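Local coordinates for protein Atp-dependent DNA ligase (PDB 4D05) that probably seals nicks in double-stranded DNA at the expense of ATP, forming a covalent enzyme-adenylate intermediate in its nucleotidyltransferase domain, at residues A[14-18]-A[19-23]; A[103-106]-A[107-111]; A[135-138]-A[139-143]. All coordinates share one frame; numbering follows the deposited sequence.

In the fold
All three contacts are local turns or helix starts in the adenylation domain; contact 1 enters edge strand 21-26 of its sheet, and side chains of contacts 2 and 3 pack on that strand. Contacts 1 and 3 have centres about 10 Å apart: Val18 CG1 lies 3.5 Å from Asn136 CA, and Val23 CG1 meets Leu140 CD1 at 4.0 Å. Contact 2 is joined to contact 1 through Tyr22, whose OH probably hydrogen-bonds Glu108 OE1 at 3.0 Å. Contacts 2 and 3 stay about 13 Å apart at their nearest atoms. The bound AMP is about 7 Å from the side chain of Phe107, about 11 Å from Tyr21 and about 12 Å from Leu140, so none touches it.

Contact 1 of 3, residues A[14-18]-A[19-23]; sequences QDIDV and TQYYV
Residues 16-18 and 19-21 form a polar turn, closing in a 3-10 segment, that feeds the loop after strand 8-11 into edge strand 21-26. Asp17 OD1 takes two bonds from Thr19, one from OG1 at 2.7 Å and one from the backbone N at 3.0 Å; both donors come from the same face of the carboxylate, OG1 on the syn side. With CG anti to the backbone N (chi1 173°), the Asp17 carboxylate is brought to the OG1 and N of Thr19. Asp17 O accepts from Gln20 N at 3.0 Å, and Val18 O from Tyr21 N at 3.1 Å.

The Tyr21 ring packs back against residues 16 and 17. Asp17 O lies in the ring plane at its edge, 3.2 Å from CD1, while Ile16 CD1 sits over one face, offset toward the rim. A water bridges Tyr21 OH, to which it donates, and Asp17 N, from which it accepts. Beyond the turn, His159 meets the ring edge-to-face. Replacing Tyr21 by an alanine would probably leave Ile16 without its aromatic cover and the bridging water without its phenolic acceptor. Two donors from one face on a single carboxylate oxygen restrict the turning of the carboxylate and would probably stabilise its negative charge.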
# COMPACT_ATOMS: atom_id res chain seq x y z
N GLN A 14 -14.21 -7.27 4.33
CA GLN A 14 -14.69 -8.57 3.85
C GLN A 14 -16.07 -8.55 3.23
O GLN A 14 -16.37 -9.37 2.35
CB GLN A 14 -14.76 -9.60 5.00
CG GLN A 14 -13.48 -9.85 5.69
CD GLN A 14 -13.53 -11.11 6.53
OE1 GLN A 14 -14.61 -11.69 6.77
NE2 GLN A 14 -12.37 -11.55 6.99
N ASP A 15 -16.93 -7.67 3.70
CA ASP A 15 -18.33 -7.79 3.33
C ASP A 15 -18.71 -6.92 2.13
O ASP A 15 -19.86 -6.56 1.94
CB ASP A 15 -19.23 -7.49 4.52
CG ASP A 15 -19.25 -6.03 4.88
OD1 ASP A 15 -18.24 -5.35 4.61
OD2 ASP A 15 -20.28 -5.58 5.42
N ILE A 16 -17.75 -6.60 1.28
CA ILE A 16 -18.08 -5.86 0.06
C ILE A 16 -18.64 -6.79 -1.01
O ILE A 16 -18.50 -8.01 -0.95
CB ILE A 16 -16.84 -5.17 -0.50
CG1 ILE A 16 -15.75 -6.22 -0.79
CG2 ILE A 16 -16.35 -4.11 0.51
CD1 ILE A 16 -14.48 -5.64 -1.45
N ASP A 17 -19.26 -6.20 -2.02
CA ASP A 17 -19.61 -6.94 -3.22
C ASP A 17 -18.45 -6.71 -4.16
O ASP A 17 -18.38 -5.66 -4.82
CB ASP A 17 -20.91 -6.41 -3.81
CG ASP A 17 -21.25 -7.03 -5.15
OD1 ASP A 17 -20.47 -7.87 -5.70
OD2 ASP A 17 -22.31 -6.61 -5.68
N VAL A 18 -17.54 -7.67 -4.21
CA VAL A 18 -16.30 -7.52 -4.98
C VAL A 18 -16.56 -7.24 -6.46
O VAL A 18 -15.71 -6.64 -7.10
CB VAL A 18 -15.34 -8.71 -4.81
CG1 VAL A 18 -15.83 -9.94 -5.57
CG2 VAL A 18 -13.99 -8.34 -5.31
N THR A 19 -17.72 -7.63 -6.99
CA THR A 19 -17.99 -7.44 -8.42
C THR A 19 -18.20 -5.98 -8.78
O THR A 19 -18.25 -5.63 -9.96
CB THR A 19 -19.21 -8.26 -8.92
OG1 THR A 19 -20.42 -7.67 -8.43
CG2 THR A 19 -19.08 -9.72 -8.41
N GLN A 20 -18.31 -5.12 -7.78
CA GLN A 20 -18.52 -3.70 -8.05
C GLN A 20 -17.21 -2.94 -8.09
O GLN A 20 -17.22 -1.73 -8.36
CB GLN A 20 -19.38 -3.10 -6.97
CG GLN A 20 -20.61 -3.86 -6.78
CD GLN A 20 -21.79 -3.05 -7.05
OE1 GLN A 20 -21.96 -2.55 -8.16
NE2 GLN A 20 -22.63 -2.90 -6.04
N TYR A 21 -16.09 -3.62 -7.85
CA TYR A 21 -14.79 -2.94 -7.76
C TYR A 21 -13.84 -3.28 -8.88
O TYR A 21 -13.68 -4.44 -9.26
CB TYR A 21 -14.09 -3.31 -6.45
CG TYR A 21 -14.84 -2.83 -5.28
CD1 TYR A 21 -15.96 -3.51 -4.82
CD2 TYR A 21 -14.47 -1.66 -4.63
CE1 TYR A 21 -16.67 -3.06 -3.77
CE2 TYR A 21 -15.19 -1.20 -3.57
CZ TYR A 21 -16.30 -1.91 -3.14
OH TYR A 21 -17.07 -1.48 -2.09
N TYR A 22 -13.16 -2.25 -9.38
CA TYR A 22 -12.03 -2.47 -10.25
C TYR A 22 -10.79 -2.79 -9.41
O TYR A 22 -10.49 -2.09 -8.44
CB TYR A 22 -11.77 -1.24 -11.15
CG TYR A 22 -12.75 -1.23 -12.32
CD1 TYR A 22 -12.51 -2.01 -13.45
CD2 TYR A 22 -13.91 -0.50 -12.25
CE1 TYR A 22 -13.41 -2.04 -14.51
CE2 TYR A 22 -14.82 -0.52 -13.29
CZ TYR A 22 -14.57 -1.29 -14.42
OH TYR A 22 -15.50 -1.28 -15.45
N VAL A 23 -10.07 -3.82 -9.82
CA VAL A 23 -8.93 -4.33 -9.07
C VAL A 23 -7.67 -4.09 -9.87
O VAL A 23 -7.60 -4.39 -11.05
CB VAL A 23 -9.11 -5.85 -8.79
CG1 VAL A 23 -7.96 -6.37 -7.97
CG2 VAL A 23 -10.44 -6.08 -8.14
O HOH W 1 -19.62 -3.19 -1.76
O HOH W 2 -14.07 -6.96 -9.29

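Contact 2 of 3, residues A[103-106]-A[107-111]; sequences STVS and FEQRI
Arg110 reaches back from the first turn of helix 107-121 to the loop before it, where its NH1 donates to Val105 O at 2.8 Å. The bond is well aligned at both ends: the N-H...O angle is 158°, the donor lies in the carbonyl plane, and the oxygen is only 3° out of the guanidinium plane. The bend of the chain at its third torsion turns the guanidinium toward that carbonyl. On the way, Arg110 CD passes 3.2 Å from Ser103 OG and 3.3 Å from Ser103 CB, while Phe107 CA lies over one guanidinium face near its rim. This is the tight side, and it is tied further into the fold: NE makes a salt bridge to Asp99, NH1 also donates to Ala162 O, and the Phe107 ring stacks on His158.

The other side is looser and faces solvent. There Val105 and Gln109 cross at about a right angle, with Val105 CG2 at 3.7 Å from Gln109 CB and CG1 at 3.6 Å from OE1; both residues are exposed.

Two hydrogen bonds frame the helix start. Ser106, at the N-cap position, accepts on its backbone O from Arg110 N at 3.1 Å, the first i to i+4 bond of the helix. Ahead of it, Ser103 OG accepts from Val105 N at 3.2 Å, nearly straight at 173°, which defines an ST turn, here just ahead of the N-cap of helix 107-121.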
# COMPACT_ATOMS: atom_id res chain seq x y z
N SER A 103 -11.75 15.12 -12.18
CA SER A 103 -12.92 14.62 -12.89
C SER A 103 -14.15 14.62 -11.97
O SER A 103 -14.04 14.39 -10.76
CB SER A 103 -12.68 13.19 -13.33
OG SER A 103 -13.87 12.59 -13.80
N THR A 104 -15.31 14.82 -12.57
CA THR A 104 -16.56 14.82 -11.81
C THR A 104 -17.48 13.66 -12.17
O THR A 104 -18.65 13.65 -11.79
CB THR A 104 -17.34 16.12 -11.98
OG1 THR A 104 -17.55 16.37 -13.36
CG2 THR A 104 -16.55 17.30 -11.32
N VAL A 105 -16.95 12.67 -12.87
CA VAL A 105 -17.75 11.48 -13.19
C VAL A 105 -17.26 10.26 -12.41
O VAL A 105 -16.27 10.33 -11.65
CB VAL A 105 -17.78 11.18 -14.71
CG1 VAL A 105 -18.53 12.32 -15.50
CG2 VAL A 105 -16.40 10.98 -15.28
N SER A 106 -17.96 9.14 -12.58
CA SER A 106 -17.66 7.92 -11.82
C SER A 106 -16.34 7.31 -12.24
O SER A 106 -15.85 7.55 -13.33
CB SER A 106 -18.75 6.87 -12.14
OG SER A 106 -18.63 6.49 -13.53
N PHE A 107 -15.76 6.48 -11.38
CA PHE A 107 -14.45 5.91 -11.67
C PHE A 107 -14.45 5.09 -12.97
O PHE A 107 -13.49 5.08 -13.69
CB PHE A 107 -13.95 5.07 -10.49
CG PHE A 107 -12.54 4.57 -10.68
CD1 PHE A 107 -11.50 5.46 -10.92
CD2 PHE A 107 -12.24 3.22 -10.65
CE1 PHE A 107 -10.20 5.01 -11.12
CE2 PHE A 107 -10.95 2.79 -10.84
CZ PHE A 107 -9.93 3.70 -11.07
N GLU A 108 -15.54 4.38 -13.25
CA GLU A 108 -15.63 3.62 -14.49
C GLU A 108 -15.38 4.50 -15.73
O GLU A 108 -14.64 4.12 -16.63
CB GLU A 108 -16.98 2.93 -14.58
CG GLU A 108 -17.06 2.03 -15.76
CD GLU A 108 -18.26 1.14 -15.65
OE1 GLU A 108 -18.15 0.09 -14.95
OE2 GLU A 108 -19.33 1.52 -16.19
N GLN A 109 -16.00 5.68 -15.78
CA GLN A 109 -15.73 6.60 -16.90
C GLN A 109 -14.35 7.19 -16.84
O GLN A 109 -13.77 7.52 -17.86
CB GLN A 109 -16.78 7.70 -16.96
CG GLN A 109 -18.11 7.23 -17.55
CD GLN A 109 -19.11 8.37 -17.79
OE1 GLN A 109 -18.75 9.54 -17.82
NE2 GLN A 109 -20.36 8.01 -18.02
N ARG A 110 -13.81 7.36 -15.64
CA ARG A 110 -12.45 7.86 -15.53
C ARG A 110 -11.47 6.85 -16.12
O ARG A 110 -10.55 7.22 -16.78
CB ARG A 110 -12.10 8.22 -14.09
CG ARG A 110 -13.03 9.30 -13.57
CD ARG A 110 -12.79 10.01 -12.30
NE ARG A 110 -12.33 9.26 -11.16
CZ ARG A 110 -13.02 8.94 -10.08
NH1 ARG A 110 -14.33 9.09 -9.98
NH2 ARG A 110 -12.38 8.35 -9.08
N ILE A 111 -11.68 5.55 -15.88
CA ILE A 111 -10.82 4.54 -16.49
C ILE A 111 -10.88 4.63 -18.01
O ILE A 111 -9.87 4.58 -18.70
CB ILE A 111 -11.25 3.14 -16.07
CG1 ILE A 111 -10.99 2.91 -14.57
CG2 ILE A 111 -10.53 2.10 -16.89
CD1 ILE A 111 -11.60 1.61 -14.07

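Contact 3 of 3, residues A[135-138]-A[139-143]; sequences PNTV and ALFDL
Thr137 lays its CG2 methyl over one face of the Phe141 ring, one helical turn further on, in a CH-pi contact: the methyl is 4.1 Å from the ring centroid and 14° off the ring normal. The two side chains run side by side and point the same way. Because CG2 is anti to the Thr137 backbone N, it is the methyl that meets the aromatic face.

Just before them, Asn136 holds the N-cap of helix 137-149. Its OD1 accepts from Ala139 N at 3.0 Å with an N-H...O angle of 156°. The chi1 of 49° sets the amide between the backbone N and carbonyl carbon, from where OD1 can reach forward to the helix. Ala139 CB packs against this oxygen at 3.3 Å and against Pro135 CG at 4.1 Å. Regular helix bonding follows, with Leu140 N to Asn136 O at 3.0 Å and Phe141 N to Thr137 O at 2.9 Å. Leu140 is buried against Leu155 of strand 154-159.

The cap thus supplies an acceptor to an N-H that has no preceding helical carbonyl to bond, and the partial negative charge on OD1 probably also complements the partial positive charge at the N-terminal end of the helix.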
# COMPACT_ATOMS: atom_id res chain seq x y z
N PRO A 135 -14.42 -12.05 -10.12
CA PRO A 135 -15.81 -12.50 -9.89
C PRO A 135 -16.21 -12.77 -8.44
O PRO A 135 -17.41 -12.77 -8.13
CB PRO A 135 -15.89 -13.80 -10.69
CG PRO A 135 -14.48 -14.28 -10.76
CD PRO A 135 -13.67 -13.02 -10.92
N ASN A 136 -15.24 -13.04 -7.55
CA ASN A 136 -15.58 -13.42 -6.19
C ASN A 136 -14.35 -13.33 -5.32
O ASN A 136 -13.24 -13.18 -5.81
CB ASN A 136 -16.20 -14.83 -6.09
CG ASN A 136 -15.39 -15.86 -6.84
OD1 ASN A 136 -14.26 -16.16 -6.50
ND2 ASN A 136 -15.99 -16.41 -7.90
N THR A 137 -14.54 -13.42 -4.01
CA THR A 137 -13.44 -13.23 -3.06
C THR A 137 -12.37 -14.32 -3.14
O THR A 137 -11.15 -14.05 -3.03
CB THR A 137 -13.97 -13.18 -1.66
OG1 THR A 137 -14.88 -12.08 -1.56
CG2 THR A 137 -12.78 -12.99 -0.67
N VAL A 138 -12.78 -15.57 -3.35
CA VAL A 138 -11.79 -16.61 -3.53
C VAL A 138 -10.85 -16.27 -4.70
O VAL A 138 -9.62 -16.41 -4.60
CB VAL A 138 -12.45 -17.99 -3.72
CG1 VAL A 138 -11.40 -18.99 -4.14
CG2 VAL A 138 -13.12 -18.40 -2.42
N ALA A 139 -11.41 -15.82 -5.81
CA ALA A 139 -10.60 -15.45 -6.95
C ALA A 139 -9.70 -14.23 -6.67
O ALA A 139 -8.57 -14.15 -7.11
CB ALA A 139 -11.51 -15.18 -8.14
N LEU A 140 -10.21 -13.33 -5.86
CA LEU A 140 -9.47 -12.13 -5.48
C LEU A 140 -8.23 -12.51 -4.65
O LEU A 140 -7.11 -11.99 -4.88
CB LEU A 140 -10.39 -11.22 -4.68
CG LEU A 140 -9.76 -9.92 -4.20
CD1 LEU A 140 -9.47 -9.01 -5.37
CD2 LEU A 140 -10.64 -9.25 -3.13
N PHE A 141 -8.40 -13.44 -3.72
CA PHE A 141 -7.30 -13.84 -2.84
C PHE A 141 -6.32 -14.72 -3.61
O PHE A 141 -5.13 -14.75 -3.32
CB PHE A 141 -7.84 -14.58 -1.61
CG PHE A 141 -8.39 -13.71 -0.51
CD1 PHE A 141 -8.69 -12.38 -0.70
CD2 PHE A 141 -8.58 -14.25 0.77
CE1 PHE A 141 -9.18 -11.60 0.33
CE2 PHE A 141 -9.10 -13.47 1.81
CZ PHE A 141 -9.39 -12.13 1.56
N ASP A 142 -6.80 -15.45 -4.61
CA ASP A 142 -5.89 -16.18 -5.48
C ASP A 142 -5.02 -15.19 -6.27
O ASP A 142 -3.81 -15.39 -6.40
CB ASP A 142 -6.68 -17.12 -6.44
CG ASP A 142 -5.86 -18.31 -6.95
OD1 ASP A 142 -5.00 -18.84 -6.24
OD2 ASP A 142 -6.14 -18.75 -8.10
N LEU A 143 -5.66 -14.16 -6.83
CA LEU A 143 -4.94 -13.10 -7.54
C LEU A 143 -3.92 -12.42 -6.63
O LEU A 143 -2.78 -12.19 -7.04
CB LEU A 143 -5.91 -12.07 -8.11
CG LEU A 143 -5.25 -10.86 -8.75
CD1 LEU A 143 -4.33 -11.22 -9.89
CD2 LEU A 143 -6.32 -9.92 -9.19